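Local coordinates for protein kojibiose phosphorylase (Gut metagenome, PDB 6W0P) that belongs to glycoside hydrolase family 65, carbohydrate-active enzymes that join a beta-sandwich domain to a helical catalytic domain, at residues A[642-654]-A[664-676]. Residues are numbered along the deposited sequence; the frame is centred on the assembly and turned at random.
Sequences NNFFGFATRLDLD and IHMTSIAAAWMNI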
ATOM      1  N   ASN A 642     -29.504  25.930  -3.811  1.00 30.60           N
ATOM      2  CA  ASN A 642     -28.890  27.011  -4.625  1.00 31.14           C
ATOM      3  C   ASN A 642     -27.392  27.122  -4.286  1.00 30.37           C
ATOM      4  O   ASN A 642     -26.579  27.256  -5.226  1.00 28.77           O
ATOM      5  CB  ASN A 642     -29.665  28.322  -4.463  1.00 32.19           C
ATOM      6  CG  ASN A 642     -30.869  28.386  -5.378  1.00 33.12           C
ATOM      7  OD1 ASN A 642     -30.802  29.019  -6.419  1.00 34.15           O
ATOM      8  ND2 ASN A 642     -31.955  27.699  -5.039  1.00 34.57           N
ATOM      9  N   ASN A 643     -27.033  27.046  -3.002  1.00 30.55           N
ATOM     10  CA  ASN A 643     -25.616  27.078  -2.543  1.00 31.49           C
ATOM     11  C   ASN A 643     -24.819  25.919  -3.177  1.00 30.67           C
ATOM     12  O   ASN A 643     -23.718  26.186  -3.724  1.00 30.85           O
ATOM     13  CB  ASN A 643     -25.502  27.082  -1.010  1.00 31.88           C
ATOM     14  CG  ASN A 643     -25.864  28.414  -0.405  1.00 32.99           C
ATOM     15  OD1 ASN A 643     -25.943  29.414  -1.116  1.00 33.43           O
ATOM     16  ND2 ASN A 643     -26.115  28.433   0.900  1.00 33.80           N
ATOM     17  N   PHE A 644     -25.350  24.690  -3.129  1.00 30.47           N
ATOM     18  CA  PHE A 644     -24.708  23.466  -3.679  1.00 30.10           C
ATOM     19  C   PHE A 644     -24.601  23.547  -5.213  1.00 30.09           C
ATOM     20  O   PHE A 644     -23.572  23.023  -5.791  1.00 29.26           O
ATOM     21  CB  PHE A 644     -25.437  22.193  -3.227  1.00 30.78           C
ATOM     22  CG  PHE A 644     -25.054  21.727  -1.841  1.00 31.35           C
ATOM     23  CD1 PHE A 644     -23.711  21.495  -1.521  1.00 31.52           C
ATOM     24  CD2 PHE A 644     -26.017  21.501  -0.864  1.00 32.18           C
ATOM     25  CE1 PHE A 644     -23.334  21.088  -0.249  1.00 31.64           C
ATOM     26  CE2 PHE A 644     -25.645  21.090   0.415  1.00 32.41           C
ATOM     27  CZ  PHE A 644     -24.304  20.863   0.712  1.00 32.32           C
ATOM     28  N   PHE A 645     -25.581  24.145  -5.890  1.00 29.05           N
ATOM     29  CA  PHE A 645     -25.440  24.390  -7.340  1.00 29.28           C
ATOM     30  C   PHE A 645     -24.205  25.262  -7.559  1.00 29.87           C
ATOM     31  O   PHE A 645     -23.343  24.806  -8.289  1.00 30.49           O
ATOM     32  CB  PHE A 645     -26.661  25.041  -7.980  1.00 29.62           C
ATOM     33  CG  PHE A 645     -26.487  25.230  -9.466  1.00 29.62           C
ATOM     34  CD1 PHE A 645     -26.681  24.174 -10.344  1.00 29.26           C
ATOM     35  CD2 PHE A 645     -26.109  26.459  -9.985  1.00 29.73           C
ATOM     36  CE1 PHE A 645     -26.518  24.341 -11.707  1.00 29.11           C
ATOM     37  CE2 PHE A 645     -25.960  26.631 -11.352  1.00 29.41           C
ATOM     38  CZ  PHE A 645     -26.158  25.569 -12.208  1.00 29.26           C
ATOM     39  N   GLY A 646     -24.127  26.436  -6.914  1.00 30.54           N
ATOM     40  CA  GLY A 646     -22.983  27.374  -6.955  1.00 30.94           C
ATOM     41  C   GLY A 646     -22.368  27.495  -8.343  1.00 31.38           C
ATOM     42  O   GLY A 646     -23.069  27.918  -9.264  1.00 30.56           O
ATOM     43  N   PHE A 647     -21.111  27.072  -8.495  1.00 32.30           N
ATOM     44  CA  PHE A 647     -20.318  27.235  -9.742  1.00 33.26           C
ATOM     45  C   PHE A 647     -20.344  25.945 -10.586  1.00 32.46           C
ATOM     46  O   PHE A 647     -19.377  25.688 -11.319  1.00 33.21           O
ATOM     47  CB  PHE A 647     -18.888  27.655  -9.394  1.00 34.75           C
ATOM     48  CG  PHE A 647     -18.228  26.821  -8.327  1.00 35.56           C
ATOM     49  CD1 PHE A 647     -17.563  25.659  -8.650  1.00 34.98           C
ATOM     50  CD2 PHE A 647     -18.293  27.211  -6.993  1.00 37.32           C
ATOM     51  CE1 PHE A 647     -16.961  24.889  -7.670  1.00 36.37           C
ATOM     52  CE2 PHE A 647     -17.694  26.442  -6.010  1.00 37.32           C
ATOM     53  CZ  PHE A 647     -17.033  25.277  -6.352  1.00 37.07           C
ATOM     54  N   ALA A 648     -21.427  25.175 -10.528  1.00 31.39           N
ATOM     55  CA  ALA A 648     -21.561  23.866 -11.208  1.00 31.53           C
ATOM     56  C   ALA A 648     -21.191  23.963 -12.701  1.00 31.04           C
ATOM     57  O   ALA A 648     -20.588  23.021 -13.173  1.00 31.05           O
ATOM     58  CB  ALA A 648     -22.968  23.345 -11.045  1.00 31.47           C
ATOM     59  N   THR A 649     -21.551  25.044 -13.412  1.00 30.92           N
ATOM     60  CA  THR A 649     -21.317  25.183 -14.875  1.00 30.59           C
ATOM     61  C   THR A 649     -19.910  25.715 -15.176  1.00 30.87           C
ATOM     62  O   THR A 649     -19.564  25.718 -16.398  1.00 31.00           O
ATOM     63  CB  THR A 649     -22.347  26.078 -15.567  1.00 30.70           C
ATOM     64  OG1 THR A 649     -22.088  27.446 -15.243  1.00 30.88           O
ATOM     65  CG2 THR A 649     -23.772  25.720 -15.197  1.00 31.62           C
ATOM     66  N   ARG A 650     -19.141  26.121 -14.145  1.00 30.39           N
ATOM     67  CA  ARG A 650     -17.880  26.904 -14.285  1.00 30.71           C
ATOM     68  C   ARG A 650     -16.654  26.147 -13.744  1.00 30.40           C
ATOM     69  O   ARG A 650     -15.560  26.732 -13.756  1.00 30.05           O
ATOM     70  CB  ARG A 650     -17.993  28.240 -13.530  1.00 30.94           C
ATOM     71  CG  ARG A 650     -19.187  29.097 -13.924  1.00 31.06           C
ATOM     72  CD  ARG A 650     -19.182  29.463 -15.399  1.00 31.07           C
ATOM     73  NE  ARG A 650     -17.955  30.155 -15.766  1.00 30.69           N
ATOM     74  CZ  ARG A 650     -17.770  30.796 -16.905  1.00 30.48           C
ATOM     75  NH1 ARG A 650     -18.749  30.858 -17.800  1.00 29.78           N
ATOM     76  NH2 ARG A 650     -16.595  31.378 -17.136  1.00 30.75           N
ATOM     77  N   LEU A 651     -16.786  24.914 -13.270  1.00 30.30           N
ATOM     78  CA  LEU A 651     -15.668  24.289 -12.535  1.00 31.15           C
ATOM     79  C   LEU A 651     -14.415  24.285 -13.416  1.00 31.53           C
ATOM     80  O   LEU A 651     -13.342  24.683 -12.900  1.00 32.19           O
ATOM     81  CB  LEU A 651     -16.036  22.880 -12.070  1.00 31.86           C
ATOM     82  CG  LEU A 651     -15.029  22.271 -11.091  1.00 32.46           C
ATOM     83  CD1 LEU A 651     -15.743  21.546  -9.967  1.00 33.05           C
ATOM     84  CD2 LEU A 651     -14.082  21.308 -11.796  1.00 32.96           C
ATOM     85  N   ASP A 652     -14.522  23.873 -14.689  1.00 31.05           N
ATOM     86  CA  ASP A 652     -13.362  23.873 -15.635  1.00 30.41           C
ATOM     87  C   ASP A 652     -13.089  25.285 -16.201  1.00 30.94           C
ATOM     88  O   ASP A 652     -11.908  25.720 -16.191  1.00 30.65           O
ATOM     89  CB  ASP A 652     -13.560  22.821 -16.723  1.00 29.77           C
ATOM     90  CG  ASP A 652     -13.417  21.433 -16.135  1.00 29.52           C
ATOM     91  OD1 ASP A 652     -12.371  21.179 -15.478  1.00 30.36           O
ATOM     92  OD2 ASP A 652     -14.346  20.643 -16.280  1.00 28.19           O
ATOM     93  N   LEU A 653     -14.098  26.005 -16.701  1.00 30.68           N
ATOM     94  CA  LEU A 653     -13.820  27.315 -17.366  1.00 30.93           C
ATOM     95  C   LEU A 653     -13.026  28.234 -16.426  1.00 31.81           C
ATOM     96  O   LEU A 653     -12.105  28.927 -16.904  1.00 31.60           O
ATOM     97  CB  LEU A 653     -15.127  27.968 -17.801  1.00 30.18           C
ATOM     98  CG  LEU A 653     -15.858  27.276 -18.944  1.00 29.50           C
ATOM     99  CD1 LEU A 653     -17.199  27.911 -19.151  1.00 29.57           C
ATOM    100  CD2 LEU A 653     -15.069  27.332 -20.241  1.00 29.75           C
ATOM    101  N   ASP A 654     -13.393  28.276 -15.145  1.00 31.71           N
ATOM    102  CA  ASP A 654     -12.748  29.177 -14.159  1.00 31.80           C
ATOM    103  C   ASP A 654     -11.869  28.357 -13.197  1.00 31.53           C
ATOM    104  O   ASP A 654     -11.454  28.952 -12.165  1.00 33.35           O
ATOM    105  CB  ASP A 654     -13.806  30.024 -13.428  1.00 31.67           C
ATOM    106  CG  ASP A 654     -14.768  30.783 -14.337  1.00 31.29           C
ATOM    107  OD1 ASP A 654     -14.341  31.258 -15.409  1.00 29.84           O
ATOM    108  OD2 ASP A 654     -15.950  30.893 -13.971  1.00 30.33           O
ATOM    109  N   ILE A 664     -10.333  18.339 -18.457  1.00 31.11           N
ATOM    110  CA  ILE A 664     -11.688  18.739 -17.986  1.00 30.49           C
ATOM    111  C   ILE A 664     -12.166  17.626 -17.048  1.00 30.36           C
ATOM    112  O   ILE A 664     -11.621  16.479 -17.152  1.00 30.03           O
ATOM    113  CB  ILE A 664     -12.636  18.970 -19.181  1.00 30.60           C
ATOM    114  CG1 ILE A 664     -12.910  17.688 -19.975  1.00 31.13           C
ATOM    115  CG2 ILE A 664     -12.104  20.067 -20.080  1.00 30.84           C
ATOM    116  CD1 ILE A 664     -13.821  17.909 -21.151  1.00 31.49           C
ATOM    117  N   HIS A 665     -13.107  17.948 -16.165  1.00 29.24           N
ATOM    118  CA  HIS A 665     -13.716  17.018 -15.184  1.00 29.37           C
ATOM    119  C   HIS A 665     -15.080  16.534 -15.704  1.00 29.70           C
ATOM    120  O   HIS A 665     -16.095  17.255 -15.553  1.00 27.58           O
ATOM    121  CB  HIS A 665     -13.848  17.704 -13.832  1.00 28.98           C
ATOM    122  CG  HIS A 665     -12.578  18.194 -13.247  1.00 28.82           C
ATOM    123  ND1 HIS A 665     -11.935  19.284 -13.734  1.00 28.30           N
ATOM    124  CD2 HIS A 665     -11.883  17.782 -12.170  1.00 28.72           C
ATOM    125  CE1 HIS A 665     -10.880  19.524 -12.993  1.00 28.59           C
ATOM    126  NE2 HIS A 665     -10.824  18.620 -12.036  1.00 28.40           N
ATOM    127  N   MET A 666     -15.087  15.335 -16.271  1.00 30.65           N
ATOM    128  CA  MET A 666     -16.216  14.811 -17.064  1.00 32.32           C
ATOM    129  C   MET A 666     -17.441  14.656 -16.143  1.00 31.96           C
ATOM    130  O   MET A 666     -18.521  15.100 -16.518  1.00 32.05           O
ATOM    131  CB  MET A 666     -15.793  13.479 -17.680  1.00 34.55           C
ATOM    132  CG  MET A 666     -16.311  13.235 -19.072  1.00 36.56           C
ATOM    133  SD  MET A 666     -16.066  14.632 -20.179  1.00 39.84           S
ATOM    134  CE  MET A 666     -17.786  14.989 -20.520  1.00 38.94           C
ATOM    135  N   THR A 667     -17.282  14.062 -14.963  1.00 31.76           N
ATOM    136  CA  THR A 667     -18.406  13.829 -14.013  1.00 32.37           C
ATOM    137  C   THR A 667     -18.973  15.176 -13.554  1.00 31.33           C
ATOM    138  O   THR A 667     -20.191  15.310 -13.475  1.00 31.34           O
ATOM    139  CB  THR A 667     -18.000  12.982 -12.808  1.00 32.00           C
ATOM    140  OG1 THR A 667     -17.755  11.685 -13.321  1.00 32.49           O
ATOM    141  CG2 THR A 667     -19.092  12.885 -11.765  1.00 32.74           C
ATOM    142  N   SER A 668     -18.110  16.133 -13.271  1.00 31.29           N
ATOM    143  CA  SER A 668     -18.508  17.500 -12.867  1.00 32.18           C
ATOM    144  C   SER A 668     -19.328  18.141 -13.993  1.00 31.43           C
ATOM    145  O   SER A 668     -20.360  18.794 -13.701  1.00 33.14           O
ATOM    146  CB  SER A 668     -17.321  18.331 -12.501  1.00 32.92           C
ATOM    147  OG  SER A 668     -17.707  19.697 -12.548  1.00 36.31           O
ATOM    148  N   ILE A 669     -18.922  17.906 -15.236  1.00 29.80           N
ATOM    149  CA  ILE A 669     -19.614  18.417 -16.445  1.00 28.90           C
ATOM    150  C   ILE A 669     -21.004  17.779 -16.521  1.00 28.83           C
ATOM    151  O   ILE A 669     -21.967  18.545 -16.714  1.00 28.53           O
ATOM    152  CB  ILE A 669     -18.729  18.183 -17.690  1.00 28.69           C
ATOM    153  CG1 ILE A 669     -17.565  19.173 -17.671  1.00 28.72           C
ATOM    154  CG2 ILE A 669     -19.514  18.295 -18.989  1.00 29.03           C
ATOM    155  CD1 ILE A 669     -16.530  18.926 -18.711  1.00 28.81           C
ATOM    156  N   ALA A 670     -21.107  16.455 -16.354  1.00 28.51           N
ATOM    157  CA  ALA A 670     -22.380  15.705 -16.388  1.00 29.58           C
ATOM    158  C   ALA A 670     -23.270  16.194 -15.247  1.00 30.86           C
ATOM    159  O   ALA A 670     -24.474  16.332 -15.461  1.00 32.92           O
ATOM    160  CB  ALA A 670     -22.150  14.222 -16.267  1.00 29.23           C
ATOM    161  N   ALA A 671     -22.679  16.448 -14.081  1.00 31.37           N
ATOM    162  CA  ALA A 671     -23.395  16.806 -12.837  1.00 32.27           C
ATOM    163  C   ALA A 671     -24.116  18.144 -13.013  1.00 32.44           C
ATOM    164  O   ALA A 671     -25.107  18.345 -12.317  1.00 33.21           O
ATOM    165  CB  ALA A 671     -22.436  16.870 -11.679  1.00 33.01           C
ATOM    166  N   ALA A 672     -23.631  19.027 -13.890  1.00 32.28           N
ATOM    167  CA  ALA A 672     -24.231  20.364 -14.082  1.00 31.31           C
ATOM    168  C   ALA A 672     -25.599  20.152 -14.735  1.00 31.92           C
ATOM    169  O   ALA A 672     -26.603  20.743 -14.270  1.00 31.54           O
ATOM    170  CB  ALA A 672     -23.333  21.245 -14.911  1.00 31.36           C
ATOM    171  N   TRP A 673     -25.646  19.273 -15.736  1.00 30.67           N
ATOM    172  CA  TRP A 673     -26.907  18.927 -16.422  1.00 30.36           C
ATOM    173  C   TRP A 673     -27.848  18.293 -15.399  1.00 30.84           C
ATOM    174  O   TRP A 673     -29.015  18.680 -15.355  1.00 30.53           O
ATOM    175  CB  TRP A 673     -26.667  17.994 -17.606  1.00 29.87           C
ATOM    176  CG  TRP A 673     -27.941  17.580 -18.273  1.00 29.68           C
ATOM    177  CD1 TRP A 673     -28.566  18.217 -19.297  1.00 30.16           C
ATOM    178  CD2 TRP A 673     -28.761  16.452 -17.943  1.00 29.60           C
ATOM    179  NE1 TRP A 673     -29.700  17.545 -19.654  1.00 30.18           N
ATOM    180  CE2 TRP A 673     -29.843  16.453 -18.847  1.00 29.95           C
ATOM    181  CE3 TRP A 673     -28.666  15.415 -17.009  1.00 29.34           C
ATOM    182  CZ2 TRP A 673     -30.847  15.490 -18.807  1.00 30.31           C
ATOM    183  CZ3 TRP A 673     -29.656  14.462 -16.971  1.00 29.85           C
ATOM    184  CH2 TRP A 673     -30.729  14.496 -17.865  1.00 30.01           C
ATOM    185  N   MET A 674     -27.338  17.341 -14.625  1.00 31.37           N
ATOM    186  CA  MET A 674     -28.112  16.600 -13.601  1.00 32.32           C
ATOM    187  C   MET A 674     -28.698  17.571 -12.577  1.00 30.84           C
ATOM    188  O   MET A 674     -29.904  17.444 -12.272  1.00 29.66           O
ATOM    189  CB  MET A 674     -27.207  15.622 -12.857  1.00 34.27           C
ATOM    190  CG  MET A 674     -26.544  14.656 -13.777  1.00 35.42           C
ATOM    191  SD  MET A 674     -27.533  13.196 -13.811  1.00 39.06           S
ATOM    192  CE  MET A 674     -27.038  12.420 -12.281  1.00 34.29           C
ATOM    193  N   ASN A 675     -27.847  18.462 -12.045  1.00 29.59           N
ATOM    194  CA  ASN A 675     -28.245  19.487 -11.050  1.00 29.29           C
ATOM    195  C   ASN A 675     -29.409  20.313 -11.620  1.00 29.10           C
ATOM    196  O   ASN A 675     -30.327  20.663 -10.830  1.00 28.79           O
ATOM    197  CB  ASN A 675     -27.097  20.382 -10.593  1.00 28.70           C
ATOM    198  CG  ASN A 675     -27.262  20.854  -9.161  1.00 29.58           C
ATOM    199  OD1 ASN A 675     -26.269  21.014  -8.455  1.00 29.88           O
ATOM    200  ND2 ASN A 675     -28.498  21.120  -8.732  1.00 28.83           N
ATOM    201  N   ILE A 676     -29.406  20.601 -12.927  1.00 28.43           N
ATOM    202  CA  ILE A 676     -30.467  21.453 -13.554  1.00 28.79           C
ATOM    203  C   ILE A 676     -31.751  20.620 -13.714  1.00 28.18           C
ATOM    204  O   ILE A 676     -32.800  21.097 -13.223  1.00 28.43           O
ATOM    205  CB  ILE A 676     -29.975  22.097 -14.865  1.00 29.21           C
ATOM    206  CG1 ILE A 676     -28.928  23.184 -14.572  1.00 29.68           C
ATOM    207  CG2 ILE A 676     -31.160  22.623 -15.664  1.00 29.34           C
ATOM    208  CD1 ILE A 676     -28.251  23.801 -15.815  1.00 29.59           C
TER
HETATM  209  O   HOH W   1     -23.604  21.275  -7.994  1.00 28.62           O
HETATM  210  O   HOH W   2     -20.858  20.832 -11.753  1.00 28.98           O
HETATM  211  O   HOH W   3     -18.648  21.391 -14.304  1.00 34.47           O
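D652 and H665 show how one carboxylate can serve two N-H groups of a single residue, here the ring and backbone N-H of the residue at the N-cap position of helix 666-680. H665 ND1 donates to the syn lone pair of D652 OD1 at 2.6 Å; this oxygen lies close to the imidazole plane, and carboxylate and ring are nearly coplanar (22°). H665 N gives a nearly straight bond (170°) to D652 OD2 at 3.0 Å. T660 OG1 is a further partner of D652 OD1, so three polar groups hold this buried carboxylate.

Among the apolar contacts, L651, its CG anti to the backbone N (chi1 -170°), lays CD2 over one face of the H665 ring in a CH-pi contact, 3.8 Å from the centroid. Midway, the A672 CB methyl sits 3.7 Å from A648 O. At the far end F645 CE1 reaches I676 CG1.

The F645 ring also turns its edge to the N675 amide, CD1 to N675 CG 3.6 Å; N675 ND2 is hydrogen-bonded to S629 OG.

Water adds bridges. At the F645 end one molecule donates to F644 O and N675 OD1. Another donates to A648 O and S668 O; a third donates to A648 O and is hydrogen-bonded to S668 OG. The type II' turn F645-A648 after helix 638-645 is thus water-bridged to helix 666-680, within the (alpha/alpha)6-barrel catalytic domain expected for family 65.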